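PDB 4E9X: multicopper oxidase from Uncultured bacterium, which probably couples the one-electron oxidation of substrates at a mononuclear copper to the reduction of dioxygen to water at a copper cluster between subunits. Local coordinates for residues A[42-47]-A[92-97]; A[99-104]-A[122-127]; A[192-197]-A[234-239]. One frame throughout, in Å; residues are numbered along the deposited sequence.

Contact 1. Residues A[42-47]-A[92-97]; sequences GDDVIV and KFKADR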
# COMPACT_ATOMS: atom_id res chain seq x y z
N GLY A 42 14.61 -15.70 -23.77
CA GLY A 42 15.64 -16.67 -24.13
C GLY A 42 16.94 -16.03 -24.57
O GLY A 42 17.91 -16.76 -24.77
N ASP A 43 17.03 -14.72 -24.78
CA ASP A 43 18.30 -14.15 -25.20
C ASP A 43 19.32 -14.33 -24.09
O ASP A 43 19.02 -14.38 -22.88
CB ASP A 43 18.17 -12.67 -25.54
CG ASP A 43 17.45 -12.39 -26.85
OD1 ASP A 43 17.26 -13.27 -27.71
OD2 ASP A 43 17.09 -11.20 -27.03
N ASP A 44 20.59 -14.45 -24.54
CA ASP A 44 21.71 -14.42 -23.63
C ASP A 44 22.22 -13.00 -23.56
O ASP A 44 22.69 -12.47 -24.56
CB ASP A 44 22.78 -15.36 -24.19
CG ASP A 44 22.23 -16.78 -24.21
OD1 ASP A 44 21.70 -17.25 -23.17
OD2 ASP A 44 22.31 -17.42 -25.28
N VAL A 45 22.13 -12.40 -22.38
CA VAL A 45 22.51 -10.99 -22.18
C VAL A 45 23.87 -10.92 -21.52
O VAL A 45 24.16 -11.65 -20.56
CB VAL A 45 21.43 -10.31 -21.32
CG1 VAL A 45 21.79 -8.84 -21.13
CG2 VAL A 45 20.10 -10.44 -22.00
N ILE A 46 24.69 -10.01 -22.05
CA ILE A 46 25.97 -9.68 -21.47
C ILE A 46 26.03 -8.19 -21.24
O ILE A 46 25.80 -7.44 -22.20
CB ILE A 46 27.11 -10.15 -22.42
CG1 ILE A 46 27.05 -11.65 -22.75
CG2 ILE A 46 28.46 -9.76 -21.84
CD1 ILE A 46 27.92 -12.04 -23.94
N VAL A 47 26.29 -7.74 -20.03
CA VAL A 47 26.38 -6.30 -19.77
C VAL A 47 27.74 -6.03 -19.12
O VAL A 47 28.05 -6.53 -18.01
CB VAL A 47 25.25 -5.83 -18.85
CG1 VAL A 47 25.39 -4.30 -18.69
CG2 VAL A 47 23.87 -6.11 -19.43
N LYS A 92 26.41 -11.68 -16.82
CA LYS A 92 25.85 -12.52 -17.86
C LYS A 92 24.65 -13.32 -17.33
O LYS A 92 24.73 -13.95 -16.26
CB LYS A 92 26.91 -13.52 -18.37
CG LYS A 92 28.16 -12.85 -18.87
CD LYS A 92 29.07 -13.89 -19.55
CE LYS A 92 30.22 -13.19 -20.29
NZ LYS A 92 31.10 -14.12 -21.03
N PHE A 93 23.52 -13.26 -18.06
CA PHE A 93 22.34 -14.02 -17.66
C PHE A 93 21.53 -14.34 -18.88
O PHE A 93 21.62 -13.61 -19.88
CB PHE A 93 21.50 -13.28 -16.60
CG PHE A 93 21.07 -11.89 -17.02
CD1 PHE A 93 19.88 -11.68 -17.72
CD2 PHE A 93 21.88 -10.81 -16.71
CE1 PHE A 93 19.54 -10.39 -18.09
CE2 PHE A 93 21.53 -9.53 -17.07
CZ PHE A 93 20.34 -9.30 -17.77
N LYS A 94 20.72 -15.39 -18.80
CA LYS A 94 19.74 -15.64 -19.84
C LYS A 94 18.44 -15.00 -19.40
O LYS A 94 17.99 -15.09 -18.26
CB LYS A 94 19.51 -17.15 -20.06
CG LYS A 94 18.51 -17.56 -21.15
CD LYS A 94 18.43 -19.05 -21.27
CE LYS A 94 19.66 -19.61 -21.96
NZ LYS A 94 19.56 -19.39 -23.45
N ALA A 95 17.79 -14.34 -20.40
CA ALA A 95 16.53 -13.68 -20.16
C ALA A 95 15.37 -14.67 -20.26
O ALA A 95 14.54 -14.53 -21.17
CB ALA A 95 16.38 -12.57 -21.22
N ASP A 96 15.30 -15.62 -19.34
CA ASP A 96 14.27 -16.64 -19.43
C ASP A 96 13.03 -16.19 -18.69
O ASP A 96 12.00 -16.84 -18.82
CB ASP A 96 14.72 -18.01 -18.93
CG ASP A 96 15.40 -18.05 -17.61
OD1 ASP A 96 15.36 -17.10 -16.82
OD2 ASP A 96 16.03 -19.12 -17.35
N ARG A 97 13.06 -15.13 -17.93
CA ARG A 97 11.88 -14.57 -17.24
C ARG A 97 11.30 -13.43 -18.07
O ARG A 97 12.01 -12.48 -18.35
CB ARG A 97 12.28 -14.10 -15.82
CG ARG A 97 11.15 -13.18 -15.18
CD ARG A 97 9.90 -13.95 -14.89
NE ARG A 97 9.31 -13.42 -13.66
CZ ARG A 97 8.71 -12.24 -13.54
NH1 ARG A 97 8.55 -11.40 -14.55
NH2 ARG A 97 8.23 -11.93 -12.34

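Contact 2. Residues A[99-104]-A[122-127]; sequences GTLWYH and LIVDPK. With CU (copper (II) ion), chain E.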
# COMPACT_ATOMS: atom_id res chain seq x y z
N GLY A 99 8.74 -10.28 -19.37
CA GLY A 99 7.88 -9.17 -18.94
C GLY A 99 8.63 -7.91 -18.58
O GLY A 99 9.82 -7.70 -18.91
N THR A 100 7.93 -7.06 -17.82
CA THR A 100 8.47 -5.83 -17.35
C THR A 100 9.38 -6.07 -16.14
O THR A 100 8.90 -6.27 -15.01
CB THR A 100 7.33 -4.89 -16.91
OG1 THR A 100 6.40 -4.78 -17.99
CG2 THR A 100 7.86 -3.51 -16.56
N LEU A 101 10.69 -6.02 -16.40
CA LEU A 101 11.68 -6.13 -15.34
C LEU A 101 12.40 -4.80 -15.19
O LEU A 101 12.07 -3.81 -15.89
CB LEU A 101 12.71 -7.24 -15.67
CG LEU A 101 12.09 -8.54 -16.21
CD1 LEU A 101 13.18 -9.60 -16.40
CD2 LEU A 101 11.01 -9.09 -15.32
N TRP A 102 13.38 -4.73 -14.29
CA TRP A 102 14.15 -3.47 -14.17
C TRP A 102 15.49 -3.79 -13.57
O TRP A 102 15.74 -4.93 -13.19
CB TRP A 102 13.39 -2.44 -13.39
CG TRP A 102 13.03 -2.66 -11.95
CD1 TRP A 102 12.34 -3.70 -11.41
CD2 TRP A 102 13.34 -1.76 -10.88
NE1 TRP A 102 12.21 -3.49 -10.04
CE2 TRP A 102 12.82 -2.32 -9.69
CE3 TRP A 102 14.01 -0.52 -10.78
CZ2 TRP A 102 12.96 -1.68 -8.45
CZ3 TRP A 102 14.16 0.11 -9.56
CH2 TRP A 102 13.63 -0.48 -8.39
N TYR A 103 16.35 -2.79 -13.50
CA TYR A 103 17.69 -3.04 -12.99
C TYR A 103 18.02 -1.84 -12.10
O TYR A 103 17.53 -0.71 -12.34
CB TYR A 103 18.73 -3.31 -14.11
CG TYR A 103 18.91 -2.10 -15.03
CD1 TYR A 103 19.83 -1.10 -14.74
CD2 TYR A 103 18.14 -1.98 -16.18
CE1 TYR A 103 19.99 0.00 -15.57
CE2 TYR A 103 18.27 -0.87 -17.04
CZ TYR A 103 19.18 0.09 -16.71
OH TYR A 103 19.36 1.21 -17.52
N HIS A 104 18.87 -2.03 -11.09
CA HIS A 104 19.19 -0.94 -10.19
C HIS A 104 20.44 -1.28 -9.38
O HIS A 104 20.74 -2.47 -9.21
CB HIS A 104 18.03 -0.62 -9.23
CG HIS A 104 17.50 -1.73 -8.36
ND1 HIS A 104 18.10 -2.15 -7.21
CD2 HIS A 104 16.39 -2.49 -8.51
CE1 HIS A 104 17.37 -3.15 -6.67
NE2 HIS A 104 16.31 -3.36 -7.43
N LEU A 122 14.09 -2.92 -17.89
CA LEU A 122 14.53 -4.11 -18.62
C LEU A 122 13.28 -4.82 -19.14
O LEU A 122 12.56 -5.40 -18.34
CB LEU A 122 15.43 -4.98 -17.72
CG LEU A 122 15.74 -6.38 -18.27
CD1 LEU A 122 16.48 -6.36 -19.61
CD2 LEU A 122 16.56 -7.16 -17.21
N ILE A 123 13.06 -4.75 -20.44
CA ILE A 123 11.82 -5.30 -21.00
C ILE A 123 12.18 -6.57 -21.74
O ILE A 123 12.97 -6.53 -22.68
CB ILE A 123 11.14 -4.29 -21.94
CG1 ILE A 123 10.86 -2.96 -21.21
CG2 ILE A 123 9.91 -4.91 -22.56
CD1 ILE A 123 10.02 -3.10 -19.92
N VAL A 124 11.58 -7.68 -21.33
CA VAL A 124 11.80 -8.97 -21.97
C VAL A 124 10.52 -9.33 -22.72
O VAL A 124 9.49 -9.59 -22.09
CB VAL A 124 12.21 -10.05 -20.94
CG1 VAL A 124 12.39 -11.41 -21.67
CG2 VAL A 124 13.51 -9.66 -20.21
N ASP A 125 10.59 -9.37 -24.05
CA ASP A 125 9.39 -9.73 -24.81
C ASP A 125 9.08 -11.21 -24.71
O ASP A 125 9.95 -12.02 -25.08
CB ASP A 125 9.52 -9.38 -26.28
CG ASP A 125 9.39 -7.92 -26.64
OD1 ASP A 125 9.20 -7.09 -25.72
OD2 ASP A 125 9.50 -7.59 -27.85
N PRO A 126 7.88 -11.62 -24.34
CA PRO A 126 7.57 -13.03 -24.37
C PRO A 126 7.56 -13.55 -25.82
O PRO A 126 7.11 -12.87 -26.75
CB PRO A 126 6.14 -13.14 -23.84
CG PRO A 126 5.70 -11.75 -23.49
CD PRO A 126 6.76 -10.76 -23.85
N LYS A 127 8.00 -14.82 -25.96
CA LYS A 127 7.77 -15.43 -27.28
C LYS A 127 6.28 -15.60 -27.53
O LYS A 127 5.87 -15.54 -28.72
CB LYS A 127 8.52 -16.74 -27.24
CG LYS A 127 10.04 -16.64 -27.26
CD LYS A 127 10.68 -18.00 -26.93
CE LYS A 127 12.18 -17.99 -27.07
NZ LYS A 127 12.91 -19.13 -26.41
CU CU E . 14.70 -4.42 -7.01

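Contact 3. Residues A[192-197]-A[234-239]; sequences RFFGAG and GERYDV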
# COMPACT_ATOMS: atom_id res chain seq x y z
N ARG A 192 3.36 0.58 -18.37
CA ARG A 192 4.14 -0.22 -17.41
C ARG A 192 4.54 0.71 -16.28
O ARG A 192 5.37 1.61 -16.50
CB ARG A 192 5.37 -0.79 -18.11
CG ARG A 192 5.01 -1.65 -19.34
CD ARG A 192 6.26 -2.05 -20.08
NE ARG A 192 6.08 -2.58 -21.43
CZ ARG A 192 6.32 -3.84 -21.74
NH1 ARG A 192 6.62 -4.81 -20.86
NH2 ARG A 192 6.21 -4.19 -23.03
N PHE A 193 3.97 0.48 -15.09
CA PHE A 193 4.29 1.27 -13.90
C PHE A 193 5.40 0.57 -13.10
O PHE A 193 5.32 -0.64 -12.90
CB PHE A 193 3.08 1.37 -12.95
CG PHE A 193 1.84 2.04 -13.54
CD1 PHE A 193 1.88 3.37 -13.98
CD2 PHE A 193 0.65 1.38 -13.57
CE1 PHE A 193 0.73 3.99 -14.46
CE2 PHE A 193 -0.50 1.99 -14.09
CZ PHE A 193 -0.48 3.33 -14.48
N PHE A 194 6.34 1.37 -12.60
CA PHE A 194 7.41 0.83 -11.76
C PHE A 194 7.52 1.61 -10.47
O PHE A 194 7.59 2.86 -10.51
CB PHE A 194 8.78 0.93 -12.45
CG PHE A 194 8.96 0.33 -13.82
CD1 PHE A 194 9.93 -0.64 -14.04
CD2 PHE A 194 8.21 0.77 -14.92
CE1 PHE A 194 10.19 -1.15 -15.31
CE2 PHE A 194 8.46 0.31 -16.20
CZ PHE A 194 9.47 -0.63 -16.39
N GLY A 195 7.59 0.86 -9.36
CA GLY A 195 7.90 1.49 -8.08
C GLY A 195 9.43 1.57 -7.93
O GLY A 195 10.06 0.74 -7.26
N ALA A 196 10.05 2.55 -8.60
CA ALA A 196 11.52 2.54 -8.66
C ALA A 196 12.14 3.11 -7.40
O ALA A 196 13.17 2.62 -6.96
CB ALA A 196 11.94 3.36 -9.88
N GLY A 197 11.54 4.13 -6.77
CA GLY A 197 12.04 4.71 -5.54
C GLY A 197 11.39 4.11 -4.30
O GLY A 197 10.83 3.00 -4.33
N GLY A 234 9.61 -1.67 -5.75
CA GLY A 234 9.96 -2.95 -6.32
C GLY A 234 8.96 -3.49 -7.33
O GLY A 234 9.34 -4.26 -8.21
N GLU A 235 7.69 -3.07 -7.18
CA GLU A 235 6.64 -3.67 -7.98
C GLU A 235 6.57 -3.14 -9.40
O GLU A 235 6.97 -2.01 -9.65
CB GLU A 235 5.26 -3.39 -7.37
CG GLU A 235 5.10 -3.92 -5.93
CD GLU A 235 3.61 -3.80 -5.61
OE1 GLU A 235 3.23 -2.69 -5.25
OE2 GLU A 235 2.84 -4.74 -5.80
N ARG A 236 6.01 -3.94 -10.30
CA ARG A 236 5.56 -3.40 -11.59
C ARG A 236 4.13 -3.86 -11.81
O ARG A 236 3.71 -4.95 -11.42
CB ARG A 236 6.45 -3.85 -12.77
CG ARG A 236 7.82 -3.18 -12.77
CD ARG A 236 8.85 -3.86 -11.88
NE ARG A 236 9.10 -5.22 -12.33
CZ ARG A 236 9.21 -6.31 -11.55
NH1 ARG A 236 9.14 -6.25 -10.22
NH2 ARG A 236 9.41 -7.50 -12.13
N TYR A 237 3.37 -2.98 -12.48
CA TYR A 237 2.06 -3.34 -12.99
C TYR A 237 1.99 -2.96 -14.47
O TYR A 237 2.42 -1.84 -14.79
CB TYR A 237 0.92 -2.61 -12.24
CG TYR A 237 0.79 -3.18 -10.85
CD1 TYR A 237 -0.08 -4.27 -10.61
CD2 TYR A 237 1.53 -2.67 -9.76
CE1 TYR A 237 -0.21 -4.82 -9.32
CE2 TYR A 237 1.40 -3.21 -8.50
CZ TYR A 237 0.54 -4.29 -8.29
OH TYR A 237 0.41 -4.84 -7.01
N ASP A 238 1.45 -3.83 -15.33
CA ASP A 238 1.17 -3.43 -16.70
C ASP A 238 -0.32 -3.33 -16.84
O ASP A 238 -1.06 -4.19 -16.36
CB ASP A 238 1.65 -4.45 -17.73
CG ASP A 238 3.11 -4.82 -17.81
OD1 ASP A 238 3.91 -4.46 -16.93
OD2 ASP A 238 3.46 -5.46 -18.82
N VAL A 239 -0.76 -2.27 -17.54
CA VAL A 239 -2.18 -2.08 -17.79
C VAL A 239 -2.35 -1.78 -19.29
O VAL A 239 -1.41 -1.46 -20.01
CB VAL A 239 -2.76 -0.92 -16.96
CG1 VAL A 239 -2.47 -1.14 -15.46
CG2 VAL A 239 -2.24 0.45 -17.44

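Contact 1. Residues A[42-47]-A[92-97]
Val45 lies over the ring of Phe93, its CB 3.7 Å above the ring plane and displaced toward the rim, a CH-pi contact. The two side chains run side by side from the same face of an antiparallel pair. Phe93 CG is tucked between its own backbone N and carbonyl carbon (chi1 56°), which stands the ring up next to the valine, and Val45 CG1 reaches Phe93 CZ at 3.7 Å. Beneath them the backbones exchange two hydrogen bonds, Val45 N to Phe93 O and Phe93 N to Val45 O. On the other face Asp44 and Lys94 also point the same way. Lys94 sets out extended, then bends at its last two torsions (chi3 -75°, chi4 -77°), bringing NZ to 3.0 Å from Asp44 OD1 on the syn side of the carboxylate; a weak bond from NZ to Gly42 O, at 3.4 Å, adds a second hold. With an alanine at Asp44, the Lys94 ammonium would probably lose its charged mate and keep just that weak bond within this pair. Further along, Ala95 N donates to Asp43 O and Gly42 N to Ala95 O. Asp43 OD2 takes the backbone N of Gln40 and also bridges to Arg4 of strand 3-18, which flanks strand 44-51 in this sheet of the first cupredoxin-like domain, while loop residues Val64, Gln66 and Thr69 pack on Phe93.

Contact 2. Residues A[99-104]-A[122-127]
Leu101 and Leu122 face each other as an antiparallel hydrogen-bonded pair, with Leu101 N to Leu122 O at 2.8 Å and Leu122 N to Leu101 O at 3.0 Å. The second bond comes in from above the carbonyl plane of Leu101, 56° out of it. With chi1 at 169°, Leu122 swings CG over to within 4.1 Å of Leu101 CB. The CD1 branch of Leu101 slants across to Val124 CG2 at 3.8 Å. On the opposite face Thr100 and Ile123 lie side by side: chi1 and chi2 of Ile123 are both near -55°, folding CD1 back to 4.0 Å from Thr100 CG2. Tyr103 presents its ring edge to Leu122 CB, and its hydroxyl is hydrogen-bonded to Pro35 O. Gly99 and Val124 close the other end with two backbone bonds.

Toward the copper the strand pairs on, Tyr103 with Gly120 and His104 with His60. His104 CD2 sits 3.3 Å above the indole plane of Trp102, near its rim. His104 NE2 binds the copper at 2.0 Å, together with His62 of this chain and His254 of a neighbouring subunit. The chemistry is thus divided along one strand: an apolar, buried antiparallel pairing in the cupredoxin-like first domain holds its start, while its end supplies the imidazole NE2 ligand to a copper shared between subunits, consistent with an oxygen-reducing cluster built between subunits.

Contact 3. Residues A[192-197]-A[234-239]
Phe194 and Arg236 cross at an angle on one face of this antiparallel pair, the ring's CD1 3.5 Å from Arg236 CG. Beside them Arg192 and Asp238 also pass obliquely: Arg192 CG lies over the carboxylate, and NH1 stands 3.8 Å from Asp238 OD2, a long ion pair in which the oxygen is well out of the guanidinium plane, so charge alone acts. On the opposite face Phe193 CE2 meets Val239 CG1 at 3.9 Å. The backbone joins through Phe193 N to Tyr237 O at 2.8 Å and its return bond, then through Gly195 N to Glu235 O and Gly234 N to Gly195 O, at Gly195, the centre of an inverse gamma turn.

In the next shell, Arg236 bends at chi2 and chi3 (84° and 62°), which turns NH1 back to Gly234 O at 2.8 Å, in the guanidinium plane. Its NE reaches Thr100 O and its NH2 pairs with Asp227 of a neighbouring subunit. Tyr237 OH donates to Glu235 OE2, 2.7 Å away, an oxygen also bridged to Lys215. Asp238 is held by Lys190 and Thr100, and Arg192 by Asp139.

Arg192 and Asp238 therefore have stronger partners outside this strand pair than in each other. Such a network would probably keep these groups ionised, and it ties the second cupredoxin-like domain both to the first and to the adjoining subunit.

From the N terminus, contact 1 closes the excursion from strand 44-51 to strand 88-94, a stretch that includes copper ligands His57 and His62, and His60 of the oxygen pocket. The chain then passes into contact 2, which closes a shorter loop over 105-121, carrying Cys105, His112 and Met118, which complete the copper site that His57 begins. Contact 3 follows in the second domain, closing the excursion between 197 and 234. The three are in series; none nests or crosses. Contacts 1 and 2 touch where Val124 CG1 packs on Ala95 O and Arg97 O, joining two sheets of the first domain. Contacts 2 and 3 meet across the domain boundary through Thr100; contacts 1 and 3 do not touch.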